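Local coordinates for SusD superfamily protein (Bacteroides fragilis, PDB 3L22), which probably binds sugars at the outer membrane, as a SusD-family lipoprotein of the kind that captures glycans for import, and also binds zinc ions, at residues S350-V355 with L367-L372; L334-A339 with A380-K385; Q200-M205 with E248-L253; D398-G403 with E422-P427. All coordinates share one frame; numbering follows the deposited sequence.

Contact 1. Residues S350-V355 with L367-L372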
loop_
_atom_site.group_PDB
_atom_site.type_symbol
_atom_site.label_atom_id
_atom_site.label_comp_id
_atom_site.label_asym_id
_atom_site.label_seq_id
_atom_site.Cartn_x
_atom_site.Cartn_y
_atom_site.Cartn_z
ATOM N N SER A 350 18.115 15.795 6.323
ATOM C CA SER A 350 19.090 14.698 6.417
ATOM C C SER A 350 18.456 13.374 5.965
ATOM O O SER A 350 19.097 12.583 5.266
ATOM C CB SER A 350 19.700 14.594 7.817
ATOM O OG SER A 350 18.836 13.913 8.698
ATOM N N LEU A 351 17.181 13.161 6.309
ATOM C CA LEU A 351 16.444 11.969 5.882
ATOM C C LEU A 351 16.263 11.951 4.346
ATOM O O LEU A 351 16.538 10.926 3.701
ATOM C CB LEU A 351 15.090 11.886 6.609
ATOM C CG LEU A 351 15.124 11.623 8.123
ATOM C CD1 LEU A 351 13.787 11.941 8.831
ATOM C CD2 LEU A 351 15.596 10.197 8.458
ATOM N N LEU A 352 15.816 13.079 3.771
ATOM C CA LEU A 352 15.684 13.233 2.301
ATOM C C LEU A 352 17.012 12.936 1.617
ATOM O O LEU A 352 17.052 12.178 0.643
ATOM C CB LEU A 352 15.189 14.634 1.891
ATOM C CG LEU A 352 15.026 14.948 0.399
ATOM C CD1 LEU A 352 14.117 13.872 -0.277
ATOM C CD2 LEU A 352 14.483 16.361 0.156
ATOM N N LYS A 353 18.106 13.476 2.146
ATOM C CA LYS A 353 19.405 13.266 1.527
ATOM C C LYS A 353 19.805 11.782 1.503
ATOM O O LYS A 353 20.404 11.314 0.518
ATOM C CB LYS A 353 20.481 14.119 2.189
ATOM C CG LYS A 353 20.374 15.591 1.834
ATOM C CD LYS A 353 21.182 16.485 2.748
ATOM C CE LYS A 353 22.668 16.504 2.366
ATOM N NZ LYS A 353 23.426 17.725 2.834
ATOM N N GLN A 354 19.473 11.018 2.540
ATOM C CA GLN A 354 19.810 9.603 2.512
ATOM C C GLN A 354 19.187 8.897 1.326
ATOM O O GLN A 354 19.858 8.127 0.630
ATOM C CB GLN A 354 19.338 8.845 3.757
ATOM C CG GLN A 354 20.080 9.120 4.995
ATOM C CD GLN A 354 19.624 8.212 6.135
ATOM O OE1 GLN A 354 19.697 6.974 6.039
ATOM N NE2 GLN A 354 19.152 8.824 7.211
ATOM N N VAL A 355 17.904 9.147 1.103
ATOM C CA VAL A 355 17.198 8.441 0.043
ATOM C C VAL A 355 17.644 8.947 -1.326
ATOM O O VAL A 355 18.001 8.131 -2.182
ATOM C CB VAL A 355 15.684 8.522 0.205
ATOM C CG1 VAL A 355 14.956 7.880 -1.009
ATOM C CG2 VAL A 355 15.262 7.842 1.552
ATOM N N LEU A 367 19.427 20.013 -7.321
ATOM C CA LEU A 367 18.665 20.355 -6.114
ATOM C C LEU A 367 19.640 20.536 -4.954
ATOM O O LEU A 367 20.402 19.621 -4.641
ATOM C CB LEU A 367 17.680 19.226 -5.799
ATOM C CG LEU A 367 16.723 19.372 -4.615
ATOM C CD1 LEU A 367 15.733 20.509 -4.882
ATOM C CD2 LEU A 367 16.011 18.029 -4.373
ATOM N N ASN A 368 19.654 21.714 -4.353
ATOM C CA ASN A 368 20.445 21.928 -3.156
ATOM C C ASN A 368 19.586 21.704 -1.899
ATOM O O ASN A 368 18.939 22.625 -1.389
ATOM C CB ASN A 368 21.076 23.315 -3.171
ATOM C CG ASN A 368 22.155 23.465 -2.112
ATOM O OD1 ASN A 368 22.141 22.757 -1.073
ATOM N ND2 ASN A 368 23.104 24.375 -2.360
ATOM N N ILE A 369 19.599 20.477 -1.400
ATOM C CA ILE A 369 18.741 20.085 -0.270
ATOM C C ILE A 369 18.998 20.918 0.972
ATOM O O ILE A 369 18.057 21.344 1.654
ATOM C CB ILE A 369 18.862 18.580 0.067
ATOM C CG1 ILE A 369 18.224 17.757 -1.071
ATOM C CG2 ILE A 369 18.145 18.284 1.427
ATOM C CD1 ILE A 369 18.325 16.261 -0.917
ATOM N N ASP A 370 20.266 21.211 1.231
ATOM C CA ASP A 370 20.624 22.043 2.362
ATOM C C ASP A 370 19.993 23.419 2.368
ATOM O O ASP A 370 19.830 23.968 3.438
ATOM C CB ASP A 370 22.159 22.147 2.510
ATOM C CG ASP A 370 22.792 20.796 2.903
ATOM O OD1 ASP A 370 22.173 20.013 3.666
ATOM O OD2 ASP A 370 23.887 20.480 2.404
ATOM N N ASN A 371 19.595 23.949 1.207
ATOM C CA ASN A 371 18.957 25.252 1.153
ATOM C C ASN A 371 17.433 25.189 1.105
ATOM O O ASN A 371 16.799 26.184 1.075
ATOM C CB ASN A 371 19.519 26.057 -0.050
ATOM C CG ASN A 371 20.951 26.509 0.176
ATOM O OD1 ASN A 371 21.433 26.478 1.294
ATOM N ND2 ASN A 371 21.619 26.973 -0.879
ATOM N N LEU A 372 16.840 24.022 1.113
ATOM C CA LEU A 372 15.372 23.928 1.158
ATOM C C LEU A 372 14.768 24.337 2.512
ATOM O O LEU A 372 15.340 24.061 3.556
ATOM C CB LEU A 372 14.942 22.502 0.868
ATOM C CG LEU A 372 15.259 21.936 -0.516
ATOM C CD1 LEU A 372 14.946 20.433 -0.544
ATOM C CD2 LEU A 372 14.480 22.711 -1.577
#

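Contact 2. Residues L334-A339 with A380-K385. With EDO (1,2-ethanediol), chain B.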
loop_
_atom_site.group_PDB
_atom_site.type_symbol
_atom_site.label_atom_id
_atom_site.label_comp_id
_atom_site.label_asym_id
_atom_site.label_seq_id
_atom_site.Cartn_x
_atom_site.Cartn_y
_atom_site.Cartn_z
ATOM N N LEU A 334 9.281 9.544 7.397
ATOM C CA LEU A 334 9.883 10.320 8.499
ATOM C C LEU A 334 10.264 11.730 8.061
ATOM O O LEU A 334 10.011 12.689 8.777
ATOM C CB LEU A 334 11.088 9.591 9.117
ATOM C CG LEU A 334 10.754 8.387 10.003
ATOM C CD1 LEU A 334 12.045 7.593 10.361
ATOM C CD2 LEU A 334 10.002 8.824 11.265
ATOM N N ALA A 335 10.824 11.875 6.863
ATOM C CA ALA A 335 11.149 13.219 6.347
ATOM C C ALA A 335 9.880 14.068 6.317
ATOM O O ALA A 335 9.912 15.207 6.764
ATOM C CB ALA A 335 11.745 13.127 4.946
ATOM N N GLU A 336 8.758 13.505 5.802
ATOM C CA GLU A 336 7.512 14.269 5.722
ATOM C C GLU A 336 7.047 14.649 7.124
ATOM O O GLU A 336 6.641 15.785 7.353
ATOM C CB GLU A 336 6.421 13.519 4.934
ATOM C CG GLU A 336 5.054 14.212 4.949
ATOM C CD GLU A 336 4.026 13.502 4.091
ATOM O OE1 GLU A 336 4.372 12.437 3.510
ATOM O OE2 GLU A 336 2.859 13.992 4.019
ATOM N N CYS A 337 7.090 13.710 8.068
ATOM C CA CYS A 337 6.679 14.005 9.443
ATOM C C CYS A 337 7.489 15.144 10.053
ATOM O O CYS A 337 6.933 16.089 10.623
ATOM C CB CYS A 337 6.822 12.786 10.328
ATOM S SG CYS A 337 5.731 11.455 9.829
ATOM N N TYR A 338 8.803 15.076 9.909
ATOM C CA TYR A 338 9.672 16.104 10.495
ATOM C C TYR A 338 9.502 17.465 9.803
ATOM O O TYR A 338 9.577 18.485 10.476
ATOM C CB TYR A 338 11.161 15.663 10.498
ATOM C CG TYR A 338 11.582 14.793 11.662
ATOM C CD1 TYR A 338 11.856 15.353 12.911
ATOM C CD2 TYR A 338 11.710 13.419 11.519
ATOM C CE1 TYR A 338 12.259 14.549 14.004
ATOM C CE2 TYR A 338 12.103 12.618 12.582
ATOM C CZ TYR A 338 12.362 13.191 13.829
ATOM O OH TYR A 338 12.738 12.399 14.882
ATOM N N ALA A 339 9.227 17.475 8.492
ATOM C CA ALA A 339 8.957 18.733 7.784
ATOM C C ALA A 339 7.668 19.411 8.289
ATOM O O ALA A 339 7.501 20.613 8.093
ATOM C CB ALA A 339 8.884 18.518 6.283
ATOM N N ALA A 380 9.947 18.866 -2.258
ATOM C CA ALA A 380 11.063 17.976 -2.588
ATOM C C ALA A 380 10.849 16.582 -1.994
ATOM O O ALA A 380 11.199 15.585 -2.608
ATOM C CB ALA A 380 12.406 18.563 -2.093
ATOM N N ILE A 381 10.285 16.518 -0.798
ATOM C CA ILE A 381 9.990 15.222 -0.176
ATOM C C ILE A 381 8.871 14.501 -0.940
ATOM O O ILE A 381 9.019 13.309 -1.268
ATOM C CB ILE A 381 9.624 15.373 1.326
ATOM C CG1 ILE A 381 10.847 15.885 2.118
ATOM C CG2 ILE A 381 9.076 14.011 1.889
ATOM C CD1 ILE A 381 10.530 16.502 3.496
ATOM N N TYR A 382 7.793 15.227 -1.283
ATOM C CA TYR A 382 6.707 14.623 -2.062
ATOM C C TYR A 382 7.177 14.084 -3.417
ATOM O O TYR A 382 6.806 12.981 -3.798
ATOM C CB TYR A 382 5.555 15.591 -2.299
ATOM C CG TYR A 382 4.936 16.213 -1.058
ATOM C CD1 TYR A 382 4.992 15.596 0.181
ATOM C CD2 TYR A 382 4.293 17.445 -1.136
ATOM C CE1 TYR A 382 4.428 16.207 1.331
ATOM C CE2 TYR A 382 3.691 18.054 0.022
ATOM C CZ TYR A 382 3.794 17.420 1.228
ATOM O OH TYR A 382 3.250 17.992 2.348
ATOM N N ASN A 383 8.015 14.874 -4.110
ATOM C CA ASN A 383 8.540 14.470 -5.401
ATOM C C ASN A 383 9.490 13.273 -5.305
ATOM O O ASN A 383 9.418 12.382 -6.126
ATOM C CB ASN A 383 9.253 15.629 -6.095
ATOM C CG ASN A 383 8.290 16.636 -6.686
ATOM O OD1 ASN A 383 7.153 16.302 -7.030
ATOM N ND2 ASN A 383 8.741 17.876 -6.805
ATOM N N GLU A 384 10.352 13.253 -4.300
ATOM C CA GLU A 384 11.229 12.102 -4.093
ATOM C C GLU A 384 10.434 10.807 -3.869
ATOM O O GLU A 384 10.761 9.751 -4.411
ATOM C CB GLU A 384 12.195 12.349 -2.929
ATOM C CG GLU A 384 13.481 11.495 -3.000
ATOM C CD GLU A 384 14.428 11.900 -4.137
ATOM O OE1 GLU A 384 14.529 13.111 -4.483
ATOM O OE2 GLU A 384 15.123 11.002 -4.644
ATOM N N LYS A 385 9.376 10.913 -3.082
ATOM C CA LYS A 385 8.481 9.797 -2.796
ATOM C C LYS A 385 7.783 9.333 -4.100
ATOM O O LYS A 385 7.661 8.149 -4.350
ATOM C CB LYS A 385 7.465 10.244 -1.740
ATOM C CG LYS A 385 6.506 9.168 -1.233
ATOM C CD LYS A 385 7.063 8.421 -0.056
ATOM C CE LYS A 385 6.040 7.433 0.552
ATOM N NZ LYS A 385 4.939 8.181 1.198
HETATM C C1 EDO B . 2.784 6.519 2.937
HETATM O O1 EDO B . 3.946 6.038 2.294
HETATM C C2 EDO B . 1.486 6.117 2.218
HETATM O O2 EDO B . 0.447 6.847 2.944
HETATM O O HOH W 1 2.595 16.554 4.579
HETATM O O HOH W 2 6.385 10.932 2.449
#

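Contact 3. Residues Q200-M205 with E248-L253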
loop_
_atom_site.group_PDB
_atom_site.type_symbol
_atom_site.label_atom_id
_atom_site.label_comp_id
_atom_site.label_asym_id
_atom_site.label_seq_id
_atom_site.Cartn_x
_atom_site.Cartn_y
_atom_site.Cartn_z
ATOM N N GLN A 200 7.620 -6.574 13.812
ATOM C CA GLN A 200 7.399 -5.341 14.528
ATOM C C GLN A 200 7.607 -4.150 13.602
ATOM O O GLN A 200 6.788 -3.216 13.598
ATOM C CB GLN A 200 8.314 -5.253 15.755
ATOM C CG GLN A 200 7.959 -6.335 16.779
ATOM C CD GLN A 200 8.690 -6.183 18.083
ATOM O OE1 GLN A 200 9.008 -5.052 18.487
ATOM N NE2 GLN A 200 9.000 -7.316 18.740
ATOM N N ALA A 201 8.659 -4.186 12.775
ATOM C CA ALA A 201 8.882 -3.117 11.761
ATOM C C ALA A 201 7.710 -2.922 10.806
ATOM O O ALA A 201 7.345 -1.789 10.507
ATOM C CB ALA A 201 10.161 -3.398 10.956
ATOM N N ALA A 202 7.123 -4.006 10.317
ATOM C CA ALA A 202 5.956 -3.901 9.446
ATOM C C ALA A 202 4.741 -3.239 10.146
ATOM O O ALA A 202 4.053 -2.389 9.575
ATOM C CB ALA A 202 5.566 -5.296 8.931
ATOM N N ALA A 203 4.471 -3.677 11.368
ATOM C CA ALA A 203 3.390 -3.138 12.158
ATOM C C ALA A 203 3.604 -1.628 12.398
ATOM O O ALA A 203 2.669 -0.834 12.312
ATOM C CB ALA A 203 3.282 -3.894 13.477
ATOM N N ASN A 204 4.839 -1.256 12.712
ATOM C CA ASN A 204 5.186 0.142 12.941
ATOM C C ASN A 204 5.116 0.999 11.686
ATOM O O ASN A 204 4.735 2.173 11.751
ATOM C CB ASN A 204 6.568 0.238 13.601
ATOM C CG ASN A 204 6.528 -0.085 15.098
ATOM O OD1 ASN A 204 5.641 0.386 15.789
ATOM N ND2 ASN A 204 7.516 -0.853 15.604
HETATM N N MSE A 205 5.436 0.411 10.534
HETATM C CA MSE A 205 5.261 1.112 9.256
HETATM C C MSE A 205 3.773 1.415 9.026
HETATM O O MSE A 205 3.426 2.521 8.617
HETATM C CB MSE A 205 5.814 0.295 8.080
HETATM C CG MSE A 205 7.318 0.287 7.998
HETATM SE SE MSE A 205 8.028 2.086 7.702
HETATM C CE MSE A 205 7.301 2.369 5.876
ATOM N N GLU A 248 16.807 -3.891 2.451
ATOM C CA GLU A 248 15.828 -2.798 2.464
ATOM C C GLU A 248 14.384 -3.256 2.723
ATOM O O GLU A 248 13.534 -2.439 3.099
ATOM C CB GLU A 248 15.897 -2.035 1.145
ATOM C CG GLU A 248 15.315 -0.662 1.207
ATOM C CD GLU A 248 15.225 0.061 -0.131
ATOM O OE1 GLU A 248 15.985 -0.287 -1.066
ATOM O OE2 GLU A 248 14.387 1.013 -0.220
ATOM N N SER A 249 14.113 -4.551 2.549
ATOM C CA SER A 249 12.750 -5.052 2.468
ATOM C C SER A 249 12.177 -5.275 3.844
ATOM O O SER A 249 12.726 -6.043 4.625
ATOM C CB SER A 249 12.741 -6.381 1.695
ATOM O OG SER A 249 13.337 -6.223 0.428
ATOM N N ILE A 250 11.075 -4.605 4.150
ATOM C CA ILE A 250 10.428 -4.768 5.442
ATOM C C ILE A 250 9.317 -5.785 5.320
ATOM O O ILE A 250 9.280 -6.771 6.066
ATOM C CB ILE A 250 9.912 -3.421 6.004
ATOM C CG1 ILE A 250 11.088 -2.438 6.193
ATOM C CG2 ILE A 250 9.155 -3.688 7.323
ATOM C CD1 ILE A 250 10.720 -0.964 6.317
ATOM N N PHE A 251 8.376 -5.545 4.418
ATOM C CA PHE A 251 7.242 -6.466 4.247
ATOM C C PHE A 251 6.821 -6.510 2.775
ATOM O O PHE A 251 6.640 -5.445 2.151
ATOM C CB PHE A 251 6.053 -6.041 5.143
ATOM C CG PHE A 251 4.859 -6.945 5.028
ATOM C CD1 PHE A 251 4.919 -8.251 5.498
ATOM C CD2 PHE A 251 3.668 -6.502 4.434
ATOM C CE1 PHE A 251 3.837 -9.125 5.335
ATOM C CE2 PHE A 251 2.566 -7.356 4.295
ATOM C CZ PHE A 251 2.650 -8.659 4.734
ATOM N N SER A 252 6.652 -7.729 2.255
ATOM C CA SER A 252 6.259 -7.991 0.872
ATOM C C SER A 252 5.355 -9.187 0.798
ATOM O O SER A 252 5.292 -10.015 1.733
ATOM C CB SER A 252 7.479 -8.313 -0.014
ATOM O OG SER A 252 8.444 -7.292 0.010
ATOM N N LEU A 253 4.647 -9.280 -0.321
ATOM C CA LEU A 253 3.779 -10.434 -0.619
ATOM C C LEU A 253 4.531 -11.310 -1.627
ATOM O O LEU A 253 4.791 -10.857 -2.772
ATOM C CB LEU A 253 2.437 -9.990 -1.197
ATOM C CG LEU A 253 1.764 -8.802 -0.504
ATOM C CD1 LEU A 253 0.410 -8.456 -1.224
ATOM C CD2 LEU A 253 1.557 -9.140 0.938
#

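Contact 4. Residues D398-G403 with E422-P427. With EDO (1,2-ethanediol), chain B.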
loop_
_atom_site.group_PDB
_atom_site.type_symbol
_atom_site.label_atom_id
_atom_site.label_comp_id
_atom_site.label_asym_id
_atom_site.label_seq_id
_atom_site.Cartn_x
_atom_site.Cartn_y
_atom_site.Cartn_z
ATOM N N ASP A 398 -1.031 8.729 -1.083
ATOM C CA ASP A 398 -0.419 9.977 -0.611
ATOM C C ASP A 398 -1.259 11.189 -1.032
ATOM O O ASP A 398 -1.506 12.111 -0.223
ATOM C CB ASP A 398 1.029 10.105 -1.106
ATOM C CG ASP A 398 2.032 9.253 -0.312
ATOM O OD1 ASP A 398 1.710 8.719 0.795
ATOM O OD2 ASP A 398 3.190 9.140 -0.781
ATOM N N ILE A 399 -1.772 11.161 -2.265
ATOM C CA ILE A 399 -2.609 12.264 -2.767
ATOM C C ILE A 399 -3.882 12.397 -1.902
ATOM O O ILE A 399 -4.275 13.488 -1.441
ATOM C CB ILE A 399 -3.015 12.018 -4.238
ATOM C CG1 ILE A 399 -1.785 12.163 -5.159
ATOM C CG2 ILE A 399 -4.119 12.980 -4.675
ATOM C CD1 ILE A 399 -1.947 11.627 -6.638
HETATM N N MSE A 400 -4.534 11.255 -1.715
HETATM C CA MSE A 400 -5.786 11.248 -1.012
HETATM C C MSE A 400 -5.624 11.616 0.467
HETATM O O MSE A 400 -6.395 12.430 0.957
HETATM C CB MSE A 400 -6.468 9.905 -1.107
HETATM C CG MSE A 400 -7.955 9.988 -0.798
HETATM SE SE MSE A 400 -8.576 8.181 -0.944
HETATM C CE MSE A 400 -10.473 8.548 -1.250
ATOM N N ARG A 401 -4.646 11.062 1.167
ATOM C CA ARG A 401 -4.545 11.351 2.614
ATOM C C ARG A 401 -4.264 12.814 2.851
ATOM O O ARG A 401 -4.788 13.408 3.807
ATOM C CB ARG A 401 -3.550 10.453 3.337
ATOM C CG ARG A 401 -2.093 10.679 3.017
ATOM C CD ARG A 401 -1.236 9.901 3.995
ATOM N NE ARG A 401 0.144 9.870 3.508
ATOM C CZ ARG A 401 1.053 10.822 3.651
ATOM N NH1 ARG A 401 0.810 11.950 4.309
ATOM N NH2 ARG A 401 2.240 10.640 3.119
ATOM N N ARG A 402 -3.518 13.429 1.935
ATOM C CA ARG A 402 -3.292 14.861 2.020
ATOM C C ARG A 402 -4.457 15.733 1.531
ATOM O O ARG A 402 -4.347 16.921 1.578
ATOM C CB ARG A 402 -1.986 15.244 1.344
ATOM C CG ARG A 402 -0.749 14.704 2.075
ATOM C CD ARG A 402 0.511 15.405 1.626
ATOM N NE ARG A 402 0.991 14.981 0.306
ATOM C CZ ARG A 402 1.918 14.049 0.079
ATOM N NH1 ARG A 402 2.458 13.347 1.070
ATOM N NH2 ARG A 402 2.300 13.790 -1.177
ATOM N N GLY A 403 -5.565 15.146 1.073
ATOM C CA GLY A 403 -6.696 15.919 0.596
ATOM C C GLY A 403 -6.390 16.721 -0.662
ATOM O O GLY A 403 -7.040 17.723 -0.911
ATOM N N GLU A 422 -17.855 13.756 -6.137
ATOM C CA GLU A 422 -18.305 12.383 -5.879
ATOM C C GLU A 422 -17.268 11.351 -6.288
ATOM O O GLU A 422 -17.025 10.405 -5.536
ATOM C CB GLU A 422 -19.636 12.136 -6.611
ATOM C CG GLU A 422 -20.175 10.670 -6.633
ATOM C CD GLU A 422 -21.319 10.520 -7.657
ATOM O OE1 GLU A 422 -22.477 10.914 -7.338
ATOM O OE2 GLU A 422 -21.042 10.047 -8.793
ATOM N N LYS A 423 -16.622 11.544 -7.439
ATOM C CA LYS A 423 -15.626 10.582 -7.923
ATOM C C LYS A 423 -14.238 10.661 -7.264
ATOM O O LYS A 423 -13.305 9.951 -7.681
ATOM C CB LYS A 423 -15.504 10.652 -9.457
ATOM C CG LYS A 423 -16.796 10.292 -10.243
ATOM C CD LYS A 423 -17.238 8.858 -10.033
ATOM C CE LYS A 423 -18.522 8.478 -10.829
ATOM N NZ LYS A 423 -18.967 7.164 -10.221
ATOM N N TYR A 424 -14.086 11.499 -6.229
ATOM C CA TYR A 424 -12.874 11.470 -5.425
ATOM C C TYR A 424 -12.705 10.101 -4.749
ATOM O O TYR A 424 -11.568 9.616 -4.565
ATOM C CB TYR A 424 -12.911 12.552 -4.351
ATOM C CG TYR A 424 -11.563 12.903 -3.727
ATOM C CD1 TYR A 424 -10.610 13.592 -4.447
ATOM C CD2 TYR A 424 -11.278 12.622 -2.407
ATOM C CE1 TYR A 424 -9.424 13.965 -3.893
ATOM C CE2 TYR A 424 -10.051 13.014 -1.831
ATOM C CZ TYR A 424 -9.128 13.658 -2.593
ATOM O OH TYR A 424 -7.932 14.063 -2.053
ATOM N N THR A 425 -13.833 9.508 -4.364
ATOM C CA THR A 425 -13.859 8.236 -3.689
ATOM C C THR A 425 -14.598 7.211 -4.557
ATOM O O THR A 425 -15.268 7.558 -5.524
ATOM C CB THR A 425 -14.588 8.348 -2.360
ATOM O OG1 THR A 425 -15.953 8.695 -2.617
ATOM C CG2 THR A 425 -13.916 9.388 -1.429
ATOM N N TRP A 426 -14.433 5.948 -4.190
ATOM C CA TRP A 426 -15.190 4.866 -4.756
ATOM C C TRP A 426 -16.518 4.764 -3.986
ATOM O O TRP A 426 -16.539 4.966 -2.772
ATOM C CB TRP A 426 -14.404 3.569 -4.578
ATOM C CG TRP A 426 -13.315 3.329 -5.570
ATOM C CD1 TRP A 426 -12.789 4.214 -6.479
ATOM C CD2 TRP A 426 -12.643 2.096 -5.778
ATOM N NE1 TRP A 426 -11.823 3.590 -7.235
ATOM C CE2 TRP A 426 -11.728 2.285 -6.833
ATOM C CE3 TRP A 426 -12.750 0.829 -5.199
ATOM C CZ2 TRP A 426 -10.889 1.261 -7.289
ATOM C CZ3 TRP A 426 -11.899 -0.207 -5.672
ATOM C CH2 TRP A 426 -11.005 0.023 -6.694
ATOM N N PRO A 427 -17.613 4.466 -4.673
ATOM C CA PRO A 427 -18.861 4.267 -3.955
ATOM C C PRO A 427 -18.929 2.838 -3.411
ATOM O O PRO A 427 -18.280 1.933 -3.946
ATOM C CB PRO A 427 -19.912 4.482 -5.042
ATOM C CG PRO A 427 -19.221 3.936 -6.304
ATOM C CD PRO A 427 -17.784 4.338 -6.137
HETATM C C1 EDO B . 2.784 6.519 2.937
HETATM O O1 EDO B . 3.946 6.038 2.294
HETATM C C2 EDO B . 1.486 6.117 2.218
HETATM O O2 EDO B . 0.447 6.847 2.944
#

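Contact 1. Residues S350-V355 with L367-L372
Ile369 is the first residue of 367-372 to press on 350-355, its alpha carbon lying 7.1 Å from the alpha carbon of Lys353. With chi1 at -69°, CG1 is turned away from the carbonyl carbon and CG2 away from the backbone N, and in the conformer described the two branches straddle Lys353 CG, which lies 3.5 Å from Ile369 CD1, tight for two carbons. CD1 also reaches in until it lies 3.8 Å from Leu352 CG. The methylene chain of the lysine runs back along the isoleucine, in the opposite direction. Asp370 follows in a single turn of 3-10 helix. Its carboxylate receives the ammonium group at both oxygens: Lys353 NZ stands 2.7 Å from Asp370 OD1, on the syn side and 21° out of the plane, and gives OD2 only a weak bond. A bend at chi3 (80°) brings the lysine chain round to that position. Leu372 closes the set from the buried side, where its CD1 meets Leu352 CD2 at 4.2 Å; both leucines also pack on Ala380 of helix 374-388. The contact thus has a buried aliphatic side and an exposed ionic rim. At that rim the lysine's methylenes lie against the isoleucine and its ammonium group pairs with Asp370, in a bridge that is probably not permanent, since Lys353 adopts a second conformer, and probably moderated by solvent.

Contact 2. Residues L334-A339 with A380-K385
Ile381 supplies the apolar part of this pairing, pushing its two branches against the backbone and small side chains of helix 327-339. Its CD1 sits between two alanines one turn apart, 3.9 Å from Ala335 CB and 3.8 Å from Ala339 CB, and also touches the carbonyl oxygen of Ala335. CG2, held on the other side of the chain by a chi1 of -66°, rests near the backbone N and CB of Glu336.

The polar part is indirect. Glu336 extends fully from its helix, and the side chains of Glu336 and Tyr382 cross at about a right angle, the carboxylate and ring planes 70° apart and Glu336 OE2 lying 3.8 Å from Tyr382 CE1. One water joins them: it donates to Glu336 OE2 at 2.6 Å and lies 2.7 Å from Tyr382 OH. The carboxylate also forms salt bridges with Arg401 and Arg402, which probably compensates the charge of this buried group. Lys385 NZ donates to O1 of an ethanediol at 2.6 Å and pairs with Asp333 and Asp398.

Segments 334-339 and 380-385 run nearly antiparallel (166°), their axes approaching to 9.9 Å. Helix 345-359 packs against both, touching Leu334 on one and Glu384 on the other, while helices 200-213 and 217-225 cover Cys337.

Contact 3. Residues Q200-M205 with E248-L253
Ile250 points at helix 200-213 with its two branches spread along it. CG2, which a chi1 of -60° turns away from its own backbone N, settles over the first turn, 3.6 Å from Ala202 N and 3.8 Å from Ala201 CB. The other branch continues through CG1 to CD1 and reaches the next turn, where it meets Met205 CG at 4.0 Å. Met205, a selenomethionine here, crosses the isoleucine at about a right angle; bends at chi2 and chi3 fold its chain, and its side chain packs on Phe325 and on helix 327-339.

That two consecutive residues of a strand can both turn to the same helix follows from a classic beta bulge: Ile250 and Phe251 together face Phe325 of the antiparallel partner strand 322-326, and the chain turns a corner at Ile250. Phe251 therefore also points to the helix, and its CB lies 3.9 Å from Ala202 CB, where the alpha carbons of Ala202 and Phe251 are 5.9 Å apart. Its ring, however, leads away from the helix, CG being anti to the backbone N (chi1 -180°), and joins Phe122 edge to face.

Contact 4. Residues D398-G403 with E422-P427
A Schellman motif ends helix 395-401, and against this terminus packs the loop that follows the hairpin of strands 406-409 and 414-417. Gly403 has the positive phi of the motif (66°), and its N bonds back to Met400 O at 2.8 Å. The hydroxyl of Tyr424 comes up beside this glycine, with Tyr424 OH 3.4 Å from Gly403 C; its hydrogen bond goes to the carbonyl oxygen of Glu404.

Met400, a selenomethionine, stretches out from the helix across the tyrosine at a slant, its chain extended beyond CG. In the conformer described, its CG lies 3.8 Å from Tyr424 CE2. At the far end, the methyl CE touches Thr425 CG2 at 3.5 Å and lies near the carbonyl oxygen of Tyr424, which Arg52 binds.

On the side of the helix facing away from the loop, Arg401 NH2 reaches Asp398 OD1 at 3.1 Å from above the carboxylate plane; NH2 also pairs with Glu336, and NE donates to ethanediol O2. The two faces thus differ in chemistry. Toward the loop no hydrogen bond or salt bridge crosses: packing joins the segments, and the tyrosine's polar end is satisfied by the backbone just beyond the glycine.

In the fold
Contacts 1 and 2 adjoin: helices 327-339, 345-359 and 374-388 succeed one another, the centres of the contacts lie about 10 Å apart, and Leu372 CD1 meets Ala380 CB at 3.5 Å. Contact 4 joins contact 2 through charge, with Lys385 NZ 2.8 Å from Asp398 OD2 and Glu336 OE1 2.8 Å from Arg401 NH2; both border the same ethanediol. Contact 3 touches none of the others directly, although helix 200-213 packs on helix 327-339, and it lies on the opposite side of the chain's centre from contact 4. Zinc ions lie about 8 Å from the side chains of Leu372 and Tyr424 and about 9 Å from that of Phe251.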